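Local structure of protein pelota homolog (Archaeoglobus fulgidus, 3OBY) at residues A[15-20]-A[103-108]; A[38-43]-A[97-102]; A[279-284]-A[338-343]. The protein is thought to recognise stalled ribosomes, help to release them and cleave the associated mRNA through a metal-dependent endoribonuclease activity of its N-terminal Sm-fold domain. All coordinates share one frame; numbering follows the deposited sequence.

Contact 1 (A[15-20]-A[103-108])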
loop_
_atom_site.group_PDB
_atom_site.type_symbol
_atom_site.label_atom_id
_atom_site.label_comp_id
_atom_site.label_asym_id
_atom_site.label_seq_id
_atom_site.Cartn_x
_atom_site.Cartn_y
_atom_site.Cartn_z
ATOM N N ILE A 15 3.784 9.793 16.575
ATOM C CA ILE A 15 4.087 8.844 15.526
ATOM C C ILE A 15 3.667 9.528 14.232
ATOM O O ILE A 15 2.517 9.922 14.071
ATOM C CB ILE A 15 3.303 7.527 15.677
ATOM C CG1 ILE A 15 3.636 6.864 17.015
ATOM C CG2 ILE A 15 3.678 6.582 14.545
ATOM C CD1 ILE A 15 2.995 5.502 17.220
ATOM N N LYS A 16 4.620 9.694 13.328
ATOM C CA LYS A 16 4.369 10.330 12.050
ATOM C C LYS A 16 4.325 9.216 11.016
ATOM O O LYS A 16 5.312 8.504 10.822
ATOM C CB LYS A 16 5.492 11.317 11.732
ATOM C CG LYS A 16 5.341 12.028 10.396
ATOM C CD LYS A 16 6.466 13.026 10.160
ATOM C CE LYS A 16 6.505 14.092 11.253
ATOM N NZ LYS A 16 7.579 15.108 11.039
ATOM N N LEU A 17 3.181 9.073 10.352
ATOM C CA LEU A 17 2.993 8.009 9.369
ATOM C C LEU A 17 2.213 8.392 8.119
ATOM O O LEU A 17 1.670 9.481 8.016
ATOM C CB LEU A 17 2.312 6.824 10.059
ATOM C CG LEU A 17 1.247 7.241 11.080
ATOM C CD1 LEU A 17 0.057 7.869 10.359
ATOM C CD2 LEU A 17 0.811 6.035 11.885
ATOM N N ILE A 18 2.164 7.465 7.171
ATOM C CA ILE A 18 1.449 7.676 5.918
ATOM C C ILE A 18 0.632 6.441 5.527
ATOM O O ILE A 18 1.183 5.355 5.347
ATOM C CB ILE A 18 2.416 7.948 4.760
ATOM C CG1 ILE A 18 3.330 9.115 5.099
ATOM C CG2 ILE A 18 1.633 8.237 3.494
ATOM C CD1 ILE A 18 4.351 9.389 4.012
ATOM N N PRO A 19 -0.698 6.593 5.395
ATOM C CA PRO A 19 -1.525 5.442 5.013
ATOM C C PRO A 19 -1.377 5.262 3.505
ATOM O O PRO A 19 -1.439 6.234 2.753
ATOM C CB PRO A 19 -2.926 5.871 5.445
ATOM C CG PRO A 19 -2.900 7.345 5.214
ATOM C CD PRO A 19 -1.533 7.772 5.699
ATOM N N GLU A 20 -1.155 4.028 3.066
ATOM C CA GLU A 20 -0.957 3.740 1.643
ATOM C C GLU A 20 -2.110 2.946 1.025
ATOM O O GLU A 20 -2.150 2.721 -0.181
ATOM C CB GLU A 20 0.345 2.951 1.465
ATOM C CG GLU A 20 1.581 3.604 2.076
ATOM C CD GLU A 20 2.794 2.684 2.093
ATOM O OE1 GLU A 20 2.823 1.745 2.914
ATOM O OE2 GLU A 20 3.720 2.896 1.281
ATOM N N LYS A 103 -1.088 10.607 2.144
ATOM C CA LYS A 103 -0.844 11.843 2.874
ATOM C C LYS A 103 -0.248 11.585 4.241
ATOM O O LYS A 103 -0.669 10.679 4.960
ATOM C CB LYS A 103 -2.128 12.645 3.046
ATOM C CG LYS A 103 -1.915 13.948 3.799
ATOM C CD LYS A 103 -3.204 14.733 3.904
ATOM C CE LYS A 103 -2.954 16.175 4.290
ATOM N NZ LYS A 103 -4.213 16.962 4.165
ATOM N N GLU A 104 0.727 12.406 4.605
ATOM C CA GLU A 104 1.385 12.265 5.884
ATOM C C GLU A 104 0.612 12.951 7.001
ATOM O O GLU A 104 -0.059 13.955 6.790
ATOM C CB GLU A 104 2.789 12.855 5.812
ATOM C CG GLU A 104 3.634 12.576 7.039
ATOM C CD GLU A 104 4.877 13.430 7.085
ATOM O OE1 GLU A 104 4.744 14.639 7.360
ATOM O OE2 GLU A 104 5.981 12.898 6.841
ATOM N N LEU A 105 0.708 12.389 8.197
ATOM C CA LEU A 105 0.065 12.950 9.364
ATOM C C LEU A 105 0.784 12.431 10.607
ATOM O O LEU A 105 1.403 11.365 10.577
ATOM C CB LEU A 105 -1.412 12.564 9.431
ATOM C CG LEU A 105 -1.748 11.114 9.759
ATOM C CD1 LEU A 105 -3.043 11.068 10.545
ATOM C CD2 LEU A 105 -1.835 10.308 8.478
ATOM N N SER A 106 0.703 13.203 11.687
ATOM C CA SER A 106 1.320 12.855 12.955
ATOM C C SER A 106 0.245 12.748 14.022
ATOM O O SER A 106 -0.585 13.646 14.183
ATOM C CB SER A 106 2.334 13.925 13.371
ATOM O OG SER A 106 3.475 13.904 12.538
ATOM N N ILE A 107 0.266 11.635 14.744
ATOM C CA ILE A 107 -0.680 11.391 15.819
ATOM C C ILE A 107 0.148 11.447 17.101
ATOM O O ILE A 107 1.183 10.796 17.208
ATOM C CB ILE A 107 -1.338 9.995 15.677
ATOM C CG1 ILE A 107 -2.168 9.945 14.403
ATOM C CG2 ILE A 107 -2.218 9.685 16.871
ATOM C CD1 ILE A 107 -2.674 8.556 14.073
ATOM N N ILE A 108 -0.304 12.250 18.056
ATOM C CA ILE A 108 0.378 12.399 19.329
ATOM C C ILE A 108 -0.623 12.061 20.416
ATOM O O ILE A 108 -1.645 12.731 20.545
ATOM C CB ILE A 108 0.869 13.839 19.524
ATOM C CG1 ILE A 108 1.738 14.242 18.330
ATOM C CG2 ILE A 108 1.660 13.951 20.819
ATOM C CD1 ILE A 108 2.237 15.673 18.381
#

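Contact 2 (A[38-43]-A[97-102])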
loop_
_atom_site.group_PDB
_atom_site.type_symbol
_atom_site.label_atom_id
_atom_site.label_comp_id
_atom_site.label_asym_id
_atom_site.label_seq_id
_atom_site.Cartn_x
_atom_site.Cartn_y
_atom_site.Cartn_z
ATOM N N VAL A 38 -3.516 15.721 16.316
ATOM C CA VAL A 38 -3.113 15.359 14.965
ATOM C C VAL A 38 -2.525 16.539 14.191
ATOM O O VAL A 38 -3.110 17.625 14.155
ATOM C CB VAL A 38 -4.328 14.807 14.171
ATOM C CG1 VAL A 38 -3.918 14.430 12.761
ATOM C CG2 VAL A 38 -4.920 13.612 14.909
ATOM N N PHE A 39 -1.367 16.311 13.577
ATOM C CA PHE A 39 -0.693 17.326 12.769
ATOM C C PHE A 39 -0.707 16.895 11.310
ATOM O O PHE A 39 -0.399 15.750 10.993
ATOM C CB PHE A 39 0.762 17.491 13.208
ATOM C CG PHE A 39 0.958 18.464 14.326
ATOM C CD1 PHE A 39 1.221 19.805 14.058
ATOM C CD2 PHE A 39 0.892 18.039 15.653
ATOM C CE1 PHE A 39 1.418 20.710 15.094
ATOM C CE2 PHE A 39 1.087 18.935 16.702
ATOM C CZ PHE A 39 1.352 20.277 16.421
ATOM N N ALA A 40 -1.061 17.819 10.426
ATOM C CA ALA A 40 -1.108 17.542 8.994
ATOM C C ALA A 40 -1.080 18.865 8.260
ATOM O O ALA A 40 -1.450 19.891 8.830
ATOM C CB ALA A 40 -2.387 16.792 8.644
ATOM N N THR A 41 -0.631 18.858 7.008
ATOM C CA THR A 41 -0.614 20.097 6.232
ATOM C C THR A 41 -2.015 20.314 5.646
ATOM O O THR A 41 -2.686 19.373 5.194
ATOM C CB THR A 41 0.448 20.061 5.123
ATOM O OG1 THR A 41 0.053 19.162 4.087
ATOM C CG2 THR A 41 1.743 19.572 5.699
ATOM N N THR A 42 -2.452 21.567 5.646
ATOM C CA THR A 42 -3.801 21.864 5.181
ATOM C C THR A 42 -3.929 23.213 4.553
ATOM O O THR A 42 -2.869 23.861 4.277
ATOM C CB THR A 42 -4.777 21.835 6.409
ATOM O OG1 THR A 42 -6.126 21.859 5.952
ATOM C CG2 THR A 42 -4.583 23.029 7.308
ATOM N N LYS A 43 -5.123 23.659 4.184
ATOM C CA LYS A 43 -4.860 25.026 3.977
ATOM C C LYS A 43 -5.811 26.083 4.512
ATOM O O LYS A 43 -6.696 25.796 5.332
ATOM C CB LYS A 43 -4.150 25.449 2.589
ATOM C CG LYS A 43 -3.865 24.548 1.529
ATOM C CD LYS A 43 -4.989 23.592 1.323
ATOM C CE LYS A 43 -4.468 22.191 1.025
ATOM N NZ LYS A 43 -4.938 21.156 1.997
ATOM N N LEU A 97 -8.807 18.481 9.392
ATOM C CA LEU A 97 -7.748 17.852 8.619
ATOM C C LEU A 97 -8.401 16.690 7.860
ATOM O O LEU A 97 -9.097 15.867 8.456
ATOM C CB LEU A 97 -6.642 17.334 9.560
ATOM C CG LEU A 97 -5.977 18.287 10.573
ATOM C CD1 LEU A 97 -5.181 17.489 11.598
ATOM C CD2 LEU A 97 -5.071 19.263 9.855
ATOM N N ASN A 98 -8.209 16.639 6.546
ATOM C CA ASN A 98 -8.780 15.556 5.743
ATOM C C ASN A 98 -7.685 14.580 5.324
ATOM O O ASN A 98 -6.845 14.897 4.482
ATOM C CB ASN A 98 -9.494 16.101 4.492
ATOM C CG ASN A 98 -10.843 16.733 4.806
ATOM O OD1 ASN A 98 -11.671 16.145 5.501
ATOM N ND2 ASN A 98 -11.073 17.928 4.280
ATOM N N ILE A 99 -7.700 13.388 5.907
ATOM C CA ILE A 99 -6.696 12.379 5.586
ATOM C C ILE A 99 -7.076 11.475 4.424
ATOM O O ILE A 99 -8.168 10.906 4.399
ATOM C CB ILE A 99 -6.412 11.470 6.795
ATOM C CG1 ILE A 99 -6.245 12.320 8.053
ATOM C CG2 ILE A 99 -5.169 10.637 6.530
ATOM C CD1 ILE A 99 -5.269 13.471 7.887
ATOM N N THR A 100 -6.175 11.352 3.456
ATOM C CA THR A 100 -6.393 10.465 2.312
ATOM C C THR A 100 -5.138 9.592 2.157
ATOM O O THR A 100 -4.108 9.880 2.758
ATOM C CB THR A 100 -6.628 11.249 0.998
ATOM O OG1 THR A 100 -5.484 12.052 0.702
ATOM C CG2 THR A 100 -7.836 12.134 1.114
ATOM N N VAL A 101 -5.221 8.525 1.371
ATOM C CA VAL A 101 -4.059 7.658 1.170
ATOM C C VAL A 101 -2.908 8.482 0.623
ATOM O O VAL A 101 -3.120 9.417 -0.144
ATOM C CB VAL A 101 -4.334 6.511 0.154
ATOM C CG1 VAL A 101 -5.374 5.566 0.695
ATOM C CG2 VAL A 101 -4.791 7.084 -1.165
ATOM N N GLY A 102 -1.690 8.134 1.021
ATOM C CA GLY A 102 -0.521 8.858 0.545
ATOM C C GLY A 102 -0.197 10.152 1.268
ATOM O O GLY A 102 0.854 10.743 1.033
#

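Contact 3 (A[279-284]-A[338-343])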
loop_
_atom_site.group_PDB
_atom_site.type_symbol
_atom_site.label_atom_id
_atom_site.label_comp_id
_atom_site.label_asym_id
_atom_site.label_seq_id
_atom_site.Cartn_x
_atom_site.Cartn_y
_atom_site.Cartn_z
ATOM N N TYR A 279 -20.861 -17.580 12.869
ATOM C CA TYR A 279 -20.085 -18.697 13.380
ATOM C C TYR A 279 -18.603 -18.327 13.417
ATOM O O TYR A 279 -17.744 -19.182 13.633
ATOM C CB TYR A 279 -20.297 -19.929 12.491
ATOM C CG TYR A 279 -21.735 -20.391 12.423
ATOM C CD1 TYR A 279 -22.371 -20.932 13.543
ATOM C CD2 TYR A 279 -22.466 -20.284 11.242
ATOM C CE1 TYR A 279 -23.694 -21.354 13.486
ATOM C CE2 TYR A 279 -23.789 -20.702 11.175
ATOM C CZ TYR A 279 -24.397 -21.238 12.299
ATOM O OH TYR A 279 -25.708 -21.664 12.239
ATOM N N ARG A 280 -18.314 -17.047 13.207
ATOM C CA ARG A 280 -16.940 -16.556 13.196
ATOM C C ARG A 280 -16.056 -17.435 12.306
ATOM O O ARG A 280 -14.932 -17.804 12.669
ATOM C CB ARG A 280 -16.386 -16.496 14.623
ATOM C CG ARG A 280 -17.083 -15.462 15.509
ATOM C CD ARG A 280 -16.841 -14.034 15.021
ATOM N NE ARG A 280 -17.423 -13.033 15.913
ATOM C CZ ARG A 280 -18.686 -12.621 15.869
ATOM N NH1 ARG A 280 -19.115 -11.712 16.733
ATOM N NH2 ARG A 280 -19.517 -13.098 14.954
ATOM N N ALA A 281 -16.586 -17.754 11.128
ATOM C CA ALA A 281 -15.894 -18.581 10.151
ATOM C C ALA A 281 -15.103 -17.747 9.155
ATOM O O ALA A 281 -14.565 -18.280 8.189
ATOM C CB ALA A 281 -16.895 -19.428 9.408
ATOM N N ILE A 282 -15.020 -16.442 9.385
ATOM C CA ILE A 282 -14.300 -15.588 8.455
ATOM C C ILE A 282 -12.814 -15.461 8.735
ATOM O O ILE A 282 -12.398 -14.925 9.759
ATOM C CB ILE A 282 -14.917 -14.172 8.377
ATOM C CG1 ILE A 282 -16.253 -14.222 7.642
ATOM C CG2 ILE A 282 -13.995 -13.242 7.610
ATOM C CD1 ILE A 282 -17.304 -15.083 8.305
ATOM N N GLU A 283 -12.028 -15.973 7.797
ATOM C CA GLU A 283 -10.582 -15.919 7.867
ATOM C C GLU A 283 -10.193 -14.602 7.209
ATOM O O GLU A 283 -9.454 -13.803 7.776
ATOM C CB GLU A 283 -9.991 -17.083 7.069
ATOM C CG GLU A 283 -8.481 -17.219 7.110
ATOM C CD GLU A 283 -7.960 -18.150 6.019
ATOM O OE1 GLU A 283 -7.712 -17.677 4.886
ATOM O OE2 GLU A 283 -7.815 -19.362 6.290
ATOM N N VAL A 284 -10.710 -14.381 6.005
ATOM C CA VAL A 284 -10.398 -13.175 5.267
ATOM C C VAL A 284 -11.658 -12.548 4.726
ATOM O O VAL A 284 -12.345 -13.153 3.913
ATOM C CB VAL A 284 -9.471 -13.476 4.076
ATOM C CG1 VAL A 284 -9.032 -12.181 3.424
ATOM C CG2 VAL A 284 -8.272 -14.283 4.541
ATOM N N LEU A 338 -13.590 -18.511 4.001
ATOM C CA LEU A 338 -13.898 -19.174 5.269
ATOM C C LEU A 338 -12.915 -20.196 5.818
ATOM O O LEU A 338 -12.096 -20.748 5.090
ATOM C CB LEU A 338 -15.277 -19.825 5.162
ATOM C CG LEU A 338 -16.388 -18.906 4.648
ATOM C CD1 LEU A 338 -17.689 -19.669 4.595
ATOM C CD2 LEU A 338 -16.530 -17.696 5.564
ATOM N N ARG A 339 -13.025 -20.433 7.124
ATOM C CA ARG A 339 -12.194 -21.390 7.863
ATOM C C ARG A 339 -12.824 -22.769 7.753
ATOM O O ARG A 339 -12.170 -23.789 7.966
ATOM C CB ARG A 339 -12.130 -20.996 9.339
ATOM C CG ARG A 339 -11.417 -19.690 9.584
ATOM C CD ARG A 339 -11.760 -19.068 10.924
ATOM N NE ARG A 339 -10.842 -17.965 11.190
ATOM C CZ ARG A 339 -11.018 -17.045 12.129
ATOM N NH1 ARG A 339 -12.091 -17.084 12.906
ATOM N NH2 ARG A 339 -10.113 -16.089 12.287
ATOM N N PHE A 340 -14.112 -22.778 7.428
ATOM C CA PHE A 340 -14.888 -24.000 7.279
ATOM C C PHE A 340 -16.239 -23.663 6.662
ATOM O O PHE A 340 -16.678 -22.516 6.720
ATOM C CB PHE A 340 -15.097 -24.661 8.642
ATOM C CG PHE A 340 -15.584 -23.723 9.705
ATOM C CD1 PHE A 340 -14.700 -23.217 10.655
ATOM C CD2 PHE A 340 -16.928 -23.360 9.777
ATOM C CE1 PHE A 340 -15.144 -22.366 11.671
ATOM C CE2 PHE A 340 -17.382 -22.514 10.783
ATOM C CZ PHE A 340 -16.486 -22.014 11.737
ATOM N N ASN A 341 -16.894 -24.658 6.072
ATOM C CA ASN A 341 -18.191 -24.441 5.451
ATOM C C ASN A 341 -19.195 -24.082 6.530
ATOM O O ASN A 341 -18.952 -24.340 7.709
ATOM C CB ASN A 341 -18.653 -25.697 4.715
ATOM C CG ASN A 341 -17.735 -26.070 3.572
ATOM O OD1 ASN A 341 -17.534 -25.291 2.643
ATOM N ND2 ASN A 341 -17.176 -27.270 3.634
ATOM N N VAL A 342 -20.312 -23.481 6.130
ATOM C CA VAL A 342 -21.346 -23.097 7.082
ATOM C C VAL A 342 -22.747 -23.345 6.527
ATOM O O VAL A 342 -23.739 -23.298 7.264
ATOM C CB VAL A 342 -21.219 -21.603 7.479
ATOM C CG1 VAL A 342 -19.894 -21.365 8.181
ATOM C CG2 VAL A 342 -21.336 -20.721 6.247
ATOM N N LYS A 343 -22.828 -23.617 5.228
ATOM C CA LYS A 343 -24.114 -23.865 4.604
ATOM C C LYS A 343 -24.889 -25.015 5.240
ATOM O O LYS A 343 -26.122 -25.026 5.213
ATOM C CB LYS A 343 -23.929 -24.117 3.109
ATOM C CG LYS A 343 -23.741 -22.842 2.306
ATOM C CD LYS A 343 -24.794 -21.803 2.696
ATOM C CE LYS A 343 -24.918 -20.708 1.653
ATOM N NZ LYS A 343 -23.594 -20.135 1.298
#

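Contact 1 (A[15-20]-A[103-108])
Ile15 and Ile107 face each other as an antiparallel hydrogen-bonded pair, with N of Ile15 giving its hydrogen to O of Ile107 at 2.9 Å and N of Ile107 returning the bond to O of Ile15. Leu17 and Leu105 repeat the pattern: Leu17 N meets Leu105 O at 2.9 Å, and Leu105 N reaches Leu17 O at 3.1 Å. All four amides and all four carbonyls of these residues are thus satisfied across the contact. Lys16 and Ser106, the non-hydrogen-bonded pair between them, turn their backbone groups outward, Lys16 to Glu5 of strand 2-6 and Ser106 to Phe39 of strand 37-40. The two strands are therefore interior members of the antiparallel sheet of the N-terminal domain, which has the RNA-binding Sm fold. On the Lys16 face, the lysine aliphatic chain lies against the serine hydroxyl and the glutamate carboxylate, with CD of Lys16 3.4 Å from OE2 of Glu104. The charged ends stay apart, NZ of Lys16 being 4.7 Å from OE1 of Glu104. OG of Ser106 has its main partner in Glu14. On the other face, CD1 of Leu17 touches CD2 of Leu105 at 3.6 Å; chi1 angles of 38° and 71° swing the two leucine ends toward each other, and their branches cross obliquely. CD of Pro19 packs on the same CD2, and helix 22-31 covers Leu17 and Pro19 through Leu28.

Contact 2 (A[38-43]-A[97-102])
Within the strongly curved antiparallel sheet of the Sm-fold domain, strands 37-40 and 94-99 are not neighbours, yet they meet through their side chains on the inner face. Their short axes run at 79° to each other and approach to 8.3 Å, and no hydrogen bond joins them. Leu97 carries the contact by spreading its two methyl branches over the other strand. CD1 lies 3.5 Å from CG1 of Val38 and also rests against the carbonyl of that residue, 3.3 Å from Val38 O. The second branch, CD2, reaches CB of Ala40 at 3.8 Å and passes CB of Thr42 at 4.3 Å. With CG of Leu97 anti to its carbonyl carbon (chi1 -54°), the fork opens toward Val38 and Ala40, and the Val38 and Leu97 side chains run past one another in opposite directions. Farther along, CD1 of Ile99 comes only to 4.5 Å from CB of Ala40, a loose touch at the margin. The side-chain contacts are apolar, though both methyl groups of Leu97 also lie against backbone carbonyls, and the hydroxyl of the poorly ordered Thr42 turns to His95 for its hydrogen bond. Strand 63-72 adds Ile65 against Leu97 and Val67 against Val38, while Leu105 of strand 105-108 touches both Val38 and Ile99; strand 79-87 pairs with 94-99 through backbone bonds of Leu97 with Val81 and of Ile99 with Leu79.

Contact 3 (A[279-284]-A[338-343])
Ala281 sits against the Phe340 ring, its CB over one face and displaced toward the rim, 3.8 Å from the ring centroid in a CH-pi contact. The ring reaches this place because CG of Phe340 stands between its backbone N and carbonyl carbon (chi1 49°). At the ring edge, near its plane, O of Tyr279 lies 3.6 Å from CZ of Phe340. CG1 of Val342 closes on the same methyl group, 3.8 Å from CB of Ala281, and also touches CD2 of Tyr279. CD2 of Leu338 packs on CD1 of Ile282 at 3.9 Å and lies alongside the carbonyl of Ala281.

One backbone bond and one side-chain bond join the segments. N of Arg339 donates to O of Ala281 at 2.9 Å, while NH1 of Arg339 donates to O of Arg280, also at 2.9 Å but bent, with 133° at the hydrogen. The arginine chain is extended from CG to NE, and it brings the guanidinium to the carbonyls of Arg280 and Ile282, with O of Ile282 over the centre of one face, 3.4 Å above the plane.

Farther out, Arg280, with its positive phi, is the C-prime residue of a Schellman motif that ends helix 270-277, and the chain then enters strand 282-288. Glu283 and Val284 form a classic beta bulge opposite Leu337 of strand 334-338. Ala276 of the helix covers both Ile282 and Leu338.

The Arg339 guanidinium thus uses NH1 to bond O of Arg280 from near its edge, tilted from the plane, and NH2 to bond O of Ser311. The Ile282 carbonyl stacked over its face adds an electrostatic contact without a hydrogen bond, so the positive charge is probably stabilised by carbonyl groups at the helix-to-strand turn and at Ser311.

In the fold
Contacts 1 and 2 belong to one antiparallel sheet in the N-terminal Sm-fold domain, their centres about 9 Å apart. Strand 105-108 pairs with both 14-18 and 37-40, which sets the two contacts side by side, and along the chain contact 2 is nested within the loop closed by contact 1. Two probable backbone bonds tie them, Pro19 O with Gly102 N and Ser106 O with Phe39 N. Contact 3 follows later, in eRF1 domain 3, where strands 282-288 and 334-338 of a separate mixed sheet meet at their ends. Its centre is about 34 Å from that of contact 1 and about 37 Å from that of contact 2, as expected for separate domains; plasticity between domains is reported for archaeal Pelotas.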